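Local coordinates for protein DotI (PDB 3WZ4) that forms part of an inner-membrane complex essential for type IVB secretion in Legionella pneumophila, represented here by its periplasmic domain, at residues T118-T122 with L123-R127. Residues are numbered along the deposited sequence; the frame is centred on the assembly and turned at random.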
ATOM      1  N   THR A 118       1.738 -10.360   6.839  1.00 11.42           N
ATOM      2  CA  THR A 118       2.031 -11.326   7.890  1.00 14.95           C
ATOM      3  C   THR A 118       1.283 -11.031   9.185  1.00 16.82           C
ATOM      4  O   THR A 118       1.028  -9.877   9.524  1.00 13.87           O
ATOM      5  CB  THR A 118       3.539 -11.385   8.194  1.00 18.19           C
ATOM      6  OG1 THR A 118       3.962 -10.136   8.754  1.00 25.31           O
ATOM      7  CG2 THR A 118       4.327 -11.655   6.923  1.00 20.37           C
ATOM      8  N   ARG A 119       0.931 -12.092   9.904  1.00 16.76           N
ATOM      9  CA  ARG A 119       0.328 -11.952  11.219  1.00 21.81           C
ATOM     10  C   ARG A 119       1.347 -11.384  12.195  1.00 23.24           C
ATOM     11  O   ARG A 119       2.492 -11.829  12.236  1.00 26.55           O
ATOM     12  CB  ARG A 119      -0.162 -13.305  11.726  1.00 26.55           C
ATOM     13  CG  ARG A 119      -1.215 -13.949  10.852  1.00 28.09           C
ATOM     14  CD  ARG A 119      -2.517 -14.114  11.614  1.00 32.98           C
ATOM     15  NE  ARG A 119      -2.297 -14.690  12.937  1.00 37.02           N
ATOM     16  CZ  ARG A 119      -3.265 -14.925  13.816  1.00 45.76           C
ATOM     17  NH1 ARG A 119      -4.525 -14.636  13.513  1.00 45.64           N
ATOM     18  NH2 ARG A 119      -2.973 -15.449  15.000  1.00 46.32           N
ATOM     19  N   VAL A 120       0.927 -10.394  12.973  1.00 22.53           N
ATOM     20  CA  VAL A 120       1.773  -9.821  14.009  1.00 24.24           C
ATOM     21  C   VAL A 120       0.989  -9.737  15.312  1.00 31.44           C
ATOM     22  O   VAL A 120      -0.189 -10.096  15.360  1.00 25.50           O
ATOM     23  CB  VAL A 120       2.289  -8.419  13.622  1.00 25.93           C
ATOM     24  CG1 VAL A 120       3.248  -8.511  12.445  1.00 23.21           C
ATOM     25  CG2 VAL A 120       1.124  -7.487  13.303  1.00 25.13           C
ATOM     26  N   SER A 121       1.644  -9.265  16.367  1.00 29.71           N
ATOM     27  CA  SER A 121       1.009  -9.165  17.675  1.00 31.92           C
ATOM     28  C   SER A 121      -0.003  -8.024  17.723  1.00 33.59           C
ATOM     29  O   SER A 121       0.299  -6.900  17.323  1.00 34.79           O
ATOM     30  CB  SER A 121       2.065  -8.974  18.764  1.00 32.94           C
ATOM     31  OG  SER A 121       1.460  -8.721  20.020  1.00 40.25           O
ATOM     32  N   THR A 122      -1.204  -8.317  18.216  1.00 30.85           N
ATOM     33  CA  THR A 122      -2.240  -7.297  18.354  1.00 34.76           C
ATOM     34  C   THR A 122      -1.856  -6.251  19.399  1.00 34.95           C
ATOM     35  O   THR A 122      -2.475  -5.192  19.486  1.00 35.86           O
ATOM     36  CB  THR A 122      -3.609  -7.913  18.724  1.00 34.83           C
ATOM     37  OG1 THR A 122      -3.422  -8.965  19.679  1.00 42.09           O
ATOM     38  CG2 THR A 122      -4.294  -8.478  17.491  1.00 39.66           C
ATOM     39  N   LEU A 123      -0.830  -6.556  20.187  1.00 35.16           N
ATOM     40  CA  LEU A 123      -0.353  -5.638  21.216  1.00 39.19           C
ATOM     41  C   LEU A 123       0.186  -4.349  20.605  1.00 38.62           C
ATOM     42  O   LEU A 123       0.151  -3.294  21.236  1.00 35.05           O
ATOM     43  CB  LEU A 123       0.736  -6.299  22.066  1.00 35.65           C
ATOM     44  CG  LEU A 123       0.376  -7.603  22.778  1.00 39.09           C
ATOM     45  CD1 LEU A 123       1.584  -8.151  23.526  1.00 32.51           C
ATOM     46  CD2 LEU A 123      -0.801  -7.397  23.721  1.00 37.78           C
ATOM     47  N   ASN A 124       0.684  -4.445  19.374  1.00 36.93           N
ATOM     48  CA  ASN A 124       1.271  -3.297  18.689  1.00 36.81           C
ATOM     49  C   ASN A 124       0.524  -2.933  17.410  1.00 35.52           C
ATOM     50  O   ASN A 124       0.641  -1.816  16.905  1.00 36.88           O
ATOM     51  CB  ASN A 124       2.745  -3.558  18.384  1.00 31.44           C
ATOM     52  CG  ASN A 124       3.543  -3.892  19.629  1.00 32.83           C
ATOM     53  OD1 ASN A 124       3.341  -3.296  20.689  1.00 34.66           O
ATOM     54  ND2 ASN A 124       4.446  -4.857  19.511  1.00 34.64           N
ATOM     55  N   SER A 125      -0.243  -3.886  16.891  1.00 37.44           N
ATOM     56  CA  SER A 125      -1.051  -3.661  15.700  1.00 33.48           C
ATOM     57  C   SER A 125      -2.410  -4.317  15.889  1.00 36.33           C
ATOM     58  O   SER A 125      -2.574  -5.503  15.604  1.00 35.97           O
ATOM     59  CB  SER A 125      -0.358  -4.235  14.464  1.00 37.38           C
ATOM     60  OG  SER A 125      -1.062  -3.899  13.281  1.00 41.18           O
ATOM     61  N   PRO A 126      -3.390  -3.540  16.371  1.00 36.45           N
ATOM     62  CA  PRO A 126      -4.735  -4.021  16.705  1.00 41.48           C
ATOM     63  C   PRO A 126      -5.358  -4.896  15.615  1.00 38.23           C
ATOM     64  O   PRO A 126      -6.175  -5.766  15.917  1.00 39.41           O
ATOM     65  CB  PRO A 126      -5.533  -2.725  16.865  1.00 47.21           C
ATOM     66  CG  PRO A 126      -4.523  -1.727  17.312  1.00 42.75           C
ATOM     67  CD  PRO A 126      -3.253  -2.089  16.591  1.00 36.61           C
ATOM     68  N   ARG A 127      -4.978  -4.666  14.363  1.00 35.01           N
ATOM     69  CA  ARG A 127      -5.521  -5.447  13.258  1.00 33.90           C
ATOM     70  C   ARG A 127      -5.009  -6.887  13.283  1.00 34.62           C
ATOM     71  O   ARG A 127      -5.681  -7.802  12.808  1.00 34.34           O
ATOM     72  CB  ARG A 127      -5.194  -4.787  11.920  1.00 34.63           C
ATOM     73  CG  ARG A 127      -5.939  -5.385  10.740  1.00 35.71           C
ATOM     74  CD  ARG A 127      -7.440  -5.441  11.004  1.00 37.96           C
ATOM     75  NE  ARG A 127      -8.172  -5.975   9.858  1.00 40.44           N
ATOM     76  CZ  ARG A 127      -8.289  -7.271   9.580  1.00 37.98           C
ATOM     77  NH1 ARG A 127      -7.722  -8.177  10.366  1.00 37.51           N
ATOM     78  NH2 ARG A 127      -8.973  -7.661   8.513  1.00 33.78           N
TER
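Ser121 to Asn124 form a type I beta turn with Thr122 and Leu123 at its two corners, closed where Asn124 N reaches Ser121 O at 3.2 Å. The same oxygen also accepts from Ser125 N at 3.1 Å, an i+4 to i bond that makes an alpha turn overlapping the beta turn. The two donors approach differently: Ser125 N lies in the carbonyl plane, whereas Asn124 N comes from well above it, 54° out. The Ser121 side chain adds a third bond. With OG anti to the backbone N (chi1 173°), the hydroxyl oxygen swings over the start of the turn and accepts from Leu123 N at 3.2 Å, making an ST turn. Leu123 packs closely against this oxygen, its CG only 3.2 Å from Ser121 OG, because CG sits beside its own backbone N (chi1 -58°). Just before and after the turn, Val120 CG2 meets Ser125 CB at 3.8 Å, a small apolar touch. A nearly linear CA-H...O contact runs from Thr122 CA to Ser125 O, 3.3 Å away, while Thr122 CG2 lies 3.7 Å from Pro126 O. The turn lies at the surface in the connection between antiparallel strands 106-119 and 129-138, where Val120 still pairs with Gly128 through the backbone. Arg127, beyond the turn, hydrogen-bonds Gln5 near the N-terminus and lies on helix 7-21. Ser121 thus supplies both acceptors of the turn, one from the main chain and one from the side chain, and together they engage the N-H groups of Leu123, Asn124 and Ser125. Pro126 N has no hydrogen for Thr122 O, which denies the next i+4 bond, and the extended Ser125 backbone already takes the chain out of the turn.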